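Local coordinates for hypothetical protein Atu1826 (Agrobacterium tumefaciens, PDB 2I3D) that is of unknown function but is probably a hydrolase of the alpha/beta-hydrolase fold, related in sequence to the S15 family of X-Pro dipeptidyl-peptidases, at residues E96-G100 with A101-S105; D112-Q115 with S116-D120. One frame throughout, in Å; residues are numbered along the deposited sequence. Where two conformers were deposited one is given.

Contact 1. Residues E96-G100 with A101-S105; sequences EFDHG and AGELS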
ATOM      1  N   GLU B  96     -19.407   7.969   6.702  1.00 22.99           N
ATOM      2  CA  GLU B  96     -18.427   8.055   7.771  0.60 22.17           C
ATOM      3  C   GLU B  96     -17.974   6.647   8.147  1.00 22.23           C
ATOM      4  O   GLU B  96     -18.814   5.748   8.293  1.00 21.73           O
ATOM      5  CB  GLU B  96     -19.059   8.686   9.022  0.60 23.37           C
ATOM      6  CG  GLU B  96     -19.306  10.190   8.943  0.60 24.88           C
ATOM      7  CD  GLU B  96     -19.328  10.831  10.335  0.60 28.15           C
ATOM      8  OE1 GLU B  96     -19.895  10.218  11.260  0.60 31.18           O
ATOM      9  OE2 GLU B  96     -18.774  11.936  10.513  0.60 30.03           O
ATOM     10  N   PHE B  97     -16.680   6.483   8.373  1.00 20.99           N
ATOM     11  CA  PHE B  97     -16.208   5.182   8.813  1.00 20.94           C
ATOM     12  C   PHE B  97     -16.757   4.897  10.215  1.00 21.68           C
ATOM     13  O   PHE B  97     -16.988   5.823  11.002  1.00 22.84           O
ATOM     14  CB  PHE B  97     -14.690   5.149   8.752  1.00 20.52           C
ATOM     15  CG  PHE B  97     -14.109   3.755   8.585  1.00 19.78           C
ATOM     16  CD1 PHE B  97     -13.923   3.197   7.296  1.00 17.63           C
ATOM     17  CD2 PHE B  97     -13.739   3.028   9.714  1.00 20.23           C
ATOM     18  CE1 PHE B  97     -13.371   1.906   7.152  1.00 19.57           C
ATOM     19  CE2 PHE B  97     -13.204   1.780   9.602  1.00 20.21           C
ATOM     20  CZ  PHE B  97     -12.996   1.208   8.324  1.00 19.13           C
ATOM     21  N   ASP B  98     -17.072   3.642  10.500  1.00 20.87           N
ATOM     22  CA  ASP B  98     -17.476   3.288  11.840  1.00 21.91           C
ATOM     23  C   ASP B  98     -16.764   2.013  12.288  1.00 21.85           C
ATOM     24  O   ASP B  98     -15.935   1.477  11.552  1.00 22.46           O
ATOM     25  CB  ASP B  98     -19.002   3.230  11.975  1.00 22.24           C
ATOM     26  CG  ASP B  98     -19.639   2.088  11.203  1.00 24.28           C
ATOM     27  OD1 ASP B  98     -19.124   0.952  11.248  1.00 27.21           O
ATOM     28  OD2 ASP B  98     -20.686   2.310  10.568  1.00 26.11           O
ATOM     29  N   HIS B  99     -17.027   1.581  13.508  1.00 21.69           N
ATOM     30  CA  HIS B  99     -16.174   0.568  14.115  1.00 20.68           C
ATOM     31  C   HIS B  99     -16.210  -0.734  13.339  1.00 19.83           C
ATOM     32  O   HIS B  99     -15.249  -1.498  13.397  1.00 22.09           O
ATOM     33  CB  HIS B  99     -16.567   0.304  15.571  1.00 21.92           C
ATOM     34  CG  HIS B  99     -15.810  -0.838  16.187  1.00 24.32           C
ATOM     35  ND1 HIS B  99     -16.294  -2.133  16.214  1.00 26.99           N
ATOM     36  CD2 HIS B  99     -14.573  -0.887  16.742  1.00 26.33           C
ATOM     37  CE1 HIS B  99     -15.389  -2.928  16.771  1.00 25.87           C
ATOM     38  NE2 HIS B  99     -14.346  -2.192  17.117  1.00 26.30           N
ATOM     39  N   GLY B 100     -17.268  -0.992  12.578  1.00 18.42           N
ATOM     40  CA  GLY B 100     -17.288  -2.231  11.780  1.00 18.21           C
ATOM     41  C   GLY B 100     -18.651  -2.566  11.230  1.00 17.99           C
ATOM     42  O   GLY B 100     -18.762  -3.083  10.134  1.00 18.19           O
ATOM     43  N   ALA B 101     -19.721  -2.311  11.998  1.00 18.32           N
ATOM     44  CA  ALA B 101     -21.064  -2.642  11.491  1.00 18.41           C
ATOM     45  C   ALA B 101     -21.362  -2.059  10.101  1.00 18.73           C
ATOM     46  O   ALA B 101     -21.913  -2.743   9.210  1.00 19.35           O
ATOM     47  CB  ALA B 101     -22.136  -2.202  12.488  1.00 19.05           C
ATOM     48  N   GLY B 102     -21.020  -0.785   9.909  1.00 17.97           N
ATOM     49  CA  GLY B 102     -21.277  -0.169   8.598  1.00 17.94           C
ATOM     50  C   GLY B 102     -20.479  -0.828   7.478  1.00 16.69           C
ATOM     51  O   GLY B 102     -20.956  -1.006   6.361  1.00 17.65           O
ATOM     52  N   GLU B 103     -19.238  -1.191   7.773  1.00 15.15           N
ATOM     53  CA  GLU B 103     -18.386  -1.750   6.736  1.00 14.19           C
ATOM     54  C   GLU B 103     -18.840  -3.149   6.375  1.00 14.01           C
ATOM     55  O   GLU B 103     -18.789  -3.537   5.192  1.00 13.40           O
ATOM     56  CB  GLU B 103     -16.917  -1.692   7.180  1.00 13.53           C
ATOM     57  CG  GLU B 103     -16.379  -0.209   7.131  1.00 13.99           C
ATOM     58  CD  GLU B 103     -16.701   0.567   8.394  1.00 15.32           C
ATOM     59  OE1 GLU B 103     -16.698  -0.052   9.478  1.00 18.08           O
ATOM     60  OE2 GLU B 103     -16.914   1.791   8.312  1.00 16.95           O
ATOM     61  N   LEU B 104     -19.372  -3.884   7.374  1.00 14.71           N
ATOM     62  CA  LEU B 104     -19.982  -5.165   7.071  1.00 15.38           C
ATOM     63  C   LEU B 104     -21.214  -4.967   6.163  1.00 15.84           C
ATOM     64  O   LEU B 104     -21.378  -5.701   5.197  1.00 16.39           O
ATOM     65  CB  LEU B 104     -20.393  -5.913   8.352  1.00 15.67           C
ATOM     66  CG  LEU B 104     -21.115  -7.246   8.109  1.00 15.47           C
ATOM     67  CD1 LEU B 104     -20.306  -8.248   7.294  1.00 14.89           C
ATOM     68  CD2 LEU B 104     -21.481  -7.877   9.472  1.00 17.58           C
ATOM     69  N   SER B 105     -22.029  -3.945   6.433  1.00 16.98           N
ATOM     70  CA  SER B 105     -23.180  -3.644   5.569  1.00 17.04           C
ATOM     71  C   SER B 105     -22.743  -3.291   4.166  1.00 16.99           C
ATOM     72  O   SER B 105     -23.355  -3.763   3.197  1.00 16.40           O
ATOM     73  CB  SER B 105     -24.039  -2.533   6.172  1.00 17.88           C
ATOM     74  OG  SER B 105     -24.605  -3.089   7.354  1.00 19.68           O
TER

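Contact 2. Residues D112-Q115 with S116-D120; sequences DWVQ and SLHPD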
ATOM      1  N   ASP B 112     -24.213  -8.327  -2.832  1.00 20.01           N
ATOM      2  CA  ASP B 112     -25.573  -8.312  -3.455  1.00 21.80           C
ATOM      3  C   ASP B 112     -25.514  -7.729  -4.872  1.00 22.71           C
ATOM      4  O   ASP B 112     -26.147  -8.250  -5.822  1.00 24.30           O
ATOM      5  CB  ASP B 112     -26.547  -7.464  -2.625  1.00 21.74           C
ATOM      6  CG  ASP B 112     -26.933  -8.108  -1.300  1.00 22.70           C
ATOM      7  OD1 ASP B 112     -26.708  -9.323  -1.059  1.00 23.50           O
ATOM      8  OD2 ASP B 112     -27.524  -7.373  -0.491  1.00 24.31           O
ATOM      9  N   TRP B 113     -24.785  -6.624  -5.010  1.00 23.10           N
ATOM     10  CA  TRP B 113     -24.647  -5.963  -6.303  1.00 23.70           C
ATOM     11  C   TRP B 113     -24.036  -6.883  -7.362  1.00 23.76           C
ATOM     12  O   TRP B 113     -24.616  -7.038  -8.469  1.00 24.18           O
ATOM     13  CB  TRP B 113     -23.849  -4.691  -6.152  1.00 24.35           C
ATOM     14  CG  TRP B 113     -23.632  -3.945  -7.406  1.00 25.38           C
ATOM     15  CD1 TRP B 113     -24.507  -3.069  -8.007  1.00 26.83           C
ATOM     16  CD2 TRP B 113     -22.470  -3.986  -8.233  1.00 25.60           C
ATOM     17  NE1 TRP B 113     -23.937  -2.551  -9.145  1.00 26.84           N
ATOM     18  CE2 TRP B 113     -22.695  -3.104  -9.318  1.00 26.48           C
ATOM     19  CE3 TRP B 113     -21.252  -4.671  -8.160  1.00 27.01           C
ATOM     20  CZ2 TRP B 113     -21.747  -2.893 -10.319  1.00 25.97           C
ATOM     21  CZ3 TRP B 113     -20.304  -4.467  -9.172  1.00 26.23           C
ATOM     22  CH2 TRP B 113     -20.563  -3.584 -10.234  1.00 26.61           C
ATOM     23  N   VAL B 114     -22.906  -7.533  -7.045  1.00 23.30           N
ATOM     24  CA  VAL B 114     -22.264  -8.445  -8.005  1.00 23.71           C
ATOM     25  C   VAL B 114     -23.204  -9.607  -8.308  1.00 23.40           C
ATOM     26  O   VAL B 114     -23.377  -9.998  -9.467  1.00 24.23           O
ATOM     27  CB  VAL B 114     -20.860  -8.980  -7.541  1.00 24.02           C
ATOM     28  CG1 VAL B 114     -20.176  -9.784  -8.682  1.00 24.71           C
ATOM     29  CG2 VAL B 114     -19.985  -7.876  -7.128  1.00 26.38           C
ATOM     30  N   GLN B 115     -23.856 -10.130  -7.274  1.00 23.35           N
ATOM     31  CA  GLN B 115     -24.797 -11.215  -7.484  1.00 24.67           C
ATOM     32  C   GLN B 115     -26.028 -10.826  -8.321  1.00 25.73           C
ATOM     33  O   GLN B 115     -26.573 -11.658  -9.044  1.00 27.01           O
ATOM     34  CB  GLN B 115     -25.215 -11.805  -6.143  1.00 24.14           C
ATOM     35  CG  GLN B 115     -24.138 -12.681  -5.517  1.00 24.17           C
ATOM     36  CD  GLN B 115     -24.526 -13.175  -4.131  1.00 26.08           C
ATOM     37  OE1 GLN B 115     -25.512 -12.714  -3.534  1.00 26.38           O
ATOM     38  NE2 GLN B 115     -23.760 -14.132  -3.618  1.00 24.33           N
ATOM     39  N   SER B 116     -26.462  -9.572  -8.220  1.00 26.82           N
ATOM     40  CA  SER B 116     -27.567  -9.073  -9.077  1.00 27.88           C
ATOM     41  C   SER B 116     -27.150  -9.110 -10.561  1.00 28.71           C
ATOM     42  O   SER B 116     -27.987  -9.368 -11.437  1.00 29.28           O
ATOM     43  CB  SER B 116     -28.073  -7.681  -8.629  1.00 27.76           C
ATOM     44  OG  SER B 116     -27.200  -6.595  -8.995  1.00 28.83           O
ATOM     45  N   LEU B 117     -25.863  -8.871 -10.839  1.00 28.94           N
ATOM     46  CA  LEU B 117     -25.334  -8.908 -12.212  1.00 29.14           C
ATOM     47  C   LEU B 117     -24.982 -10.321 -12.670  1.00 29.16           C
ATOM     48  O   LEU B 117     -24.893 -10.586 -13.883  1.00 30.36           O
ATOM     49  CB  LEU B 117     -24.105  -8.003 -12.363  1.00 29.14           C
ATOM     50  CG  LEU B 117     -24.217  -6.520 -11.991  1.00 30.93           C
ATOM     51  CD1 LEU B 117     -22.920  -5.797 -12.410  1.00 32.33           C
ATOM     52  CD2 LEU B 117     -25.416  -5.846 -12.623  1.00 33.24           C
ATOM     53  N   HIS B 118     -24.765 -11.213 -11.701  1.00 28.34           N
ATOM     54  CA  HIS B 118     -24.394 -12.606 -11.963  1.00 27.69           C
ATOM     55  C   HIS B 118     -25.287 -13.547 -11.186  1.00 28.64           C
ATOM     56  O   HIS B 118     -24.823 -14.240 -10.272  1.00 29.22           O
ATOM     57  CB  HIS B 118     -22.899 -12.847 -11.636  1.00 27.22           C
ATOM     58  CG  HIS B 118     -21.976 -12.047 -12.507  1.00 24.97           C
ATOM     59  ND1 HIS B 118     -21.629 -10.738 -12.229  1.00 26.03           N
ATOM     60  CD2 HIS B 118     -21.417 -12.333 -13.703  1.00 24.38           C
ATOM     61  CE1 HIS B 118     -20.866 -10.266 -13.201  1.00 23.46           C
ATOM     62  NE2 HIS B 118     -20.724 -11.216 -14.109  1.00 25.11           N
ATOM     63  N   PRO B 119     -26.595 -13.563 -11.526  1.00 29.18           N
ATOM     64  CA  PRO B 119     -27.603 -14.324 -10.757  1.00 29.65           C
ATOM     65  C   PRO B 119     -27.396 -15.837 -10.788  1.00 29.89           C
ATOM     66  O   PRO B 119     -27.975 -16.559  -9.967  1.00 30.76           O
ATOM     67  CB  PRO B 119     -28.934 -13.951 -11.443  1.00 29.86           C
ATOM     68  CG  PRO B 119     -28.545 -13.482 -12.845  1.00 29.83           C
ATOM     69  CD  PRO B 119     -27.199 -12.819 -12.659  1.00 29.73           C
ATOM     70  N   ASP B 120     -26.567 -16.307 -11.718  1.00 29.81           N
ATOM     71  CA  ASP B 120     -26.339 -17.748 -11.839  0.60 30.57           C
ATOM     72  C   ASP B 120     -25.061 -18.232 -11.150  1.00 30.10           C
ATOM     73  O   ASP B 120     -24.754 -19.430 -11.167  1.00 30.64           O
ATOM     74  CB  ASP B 120     -26.361 -18.186 -13.303  0.60 31.03           C
ATOM     75  CG  ASP B 120     -27.768 -18.283 -13.860  0.60 30.81           C
ATOM     76  OD1 ASP B 120     -28.392 -19.362 -13.744  0.60 34.70           O
ATOM     77  OD2 ASP B 120     -28.240 -17.277 -14.418  0.60 34.12           O
TER

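Contact 1. Residues E96-G100 with A101-S105
Glu-103 reaches back from the first turn of helix 101-117 and lays its carboxylate over the ring of Phe-97, OE2 sitting 3.3 Å above the ring plane near its centre. The two planes differ by only 16°, and the CG methylene of Glu-103 adds a CH-pi contact over the same face. A bend at chi2 (85°) folds the glutamate toward the loop. Its OE2 takes the backbone N-H of Asp-98 on the syn lone pair, a nearly straight bond of 2.9 Å from N to OE2. OE1 lies 2.7 Å from Asp-98 O and 3.2 Å from Asp-98 OD1; such crowding of oxygens would probably raise the proton affinity of this buried acid. Asp-98 OD1 is gripped twice, by Gly-102 N on its syn lone pair (2.9 Å) and by Gly-100 N, two residues on, on its anti lone pair (3.0 Å), the bond that defines an Asx turn. Gly-100, at a phi of 166° where a CB would jam against the preceding carbonyl, accepts the N-H of Leu-104 at its O. This inner side is tight and continues into Phe-131 and Ile-135 of helix 131-142. On the looser outer side His-99 and Ala-101 are exposed. The Asx turn thus leads into a helix N-terminus with Gly-100 as N-cap, in a probable alpha/beta-hydrolase fold, close to the putative nucleophile elbow.

Contact 2. Residues D112-Q115 with S116-D120
Trp-113 holds CG anti to its own nitrogen (chi1 179°), while Leu-117, one helical turn on, has CG anti to the carbonyl carbon (chi1 -56°), and together these torsions bring CD1 of the leucine over one face of the indole. The pair lies near the C-terminal end of helix 101-117, which packs on the central sheet of a probable alpha/beta-hydrolase fold. The methyl is offset toward the rim of the six-membered ring: Leu-117 CD1 stands 3.8 Å from Trp-113 CZ2 and makes a CH-pi contact 21° off the ring normal. Beyond the pair, Phe-28 stacks on the indole and Tyr-39 meets it edge-to-face.

Trp-113 O accepts two hydrogen bonds. One is the helical bond from Leu-117 N; the other comes from the hydroxyl of Ser-116, which turns back to it, with OG 2.7 Å from Trp-113 O. The backbone N-H of Ser-116 also bonds to Asp-112 O, 2.8 Å from N to O.

Two polar side chains of residues 112-115 turn to other parts of the chain: the Asp-112 carboxylate forms a salt bridge with Arg-143, and Gln-115 NE2 bonds to Glu-145. Val-114 instead turns inward, its side chain resting on strands 49-53 and 81-85.

His-118 leaves helical geometry and ends the helix. Its backbone N makes a weak bond to Val-114 O and another to Gln-115 O, as the regular helical pattern gives out. Pro-119 has no N-H to continue it, and its CA makes a CA-H...O contact of 3.3 Å with Gln-115 O. The imidazole of His-118 presents its edge to Val-114 O, which lies in the ring plane and receives a weak hydrogen bond from ND1 at 3.4 Å.

Overall arrangement
Following the chain from the N terminus, strand 81-85 gives way to the loop that contact 1 closes by bonding residues 96-100 onto the first turn of helix 101-117. The same helix then runs to contact 2, where its last turn unwinds into the loop that leads to strand 124-129. The two contacts are in series, neither nested nor crossing, and mark opposite ends of one helix, their centres about 22 Å apart. The helix thus makes the crossover between two parallel strands of the sheet, 81-85 and 124-129, with 49-53 between them. Contact 1 faces helix 131-142 and the putative nucleophile elbow; contact 2 ties the far end of the helix to the sheet.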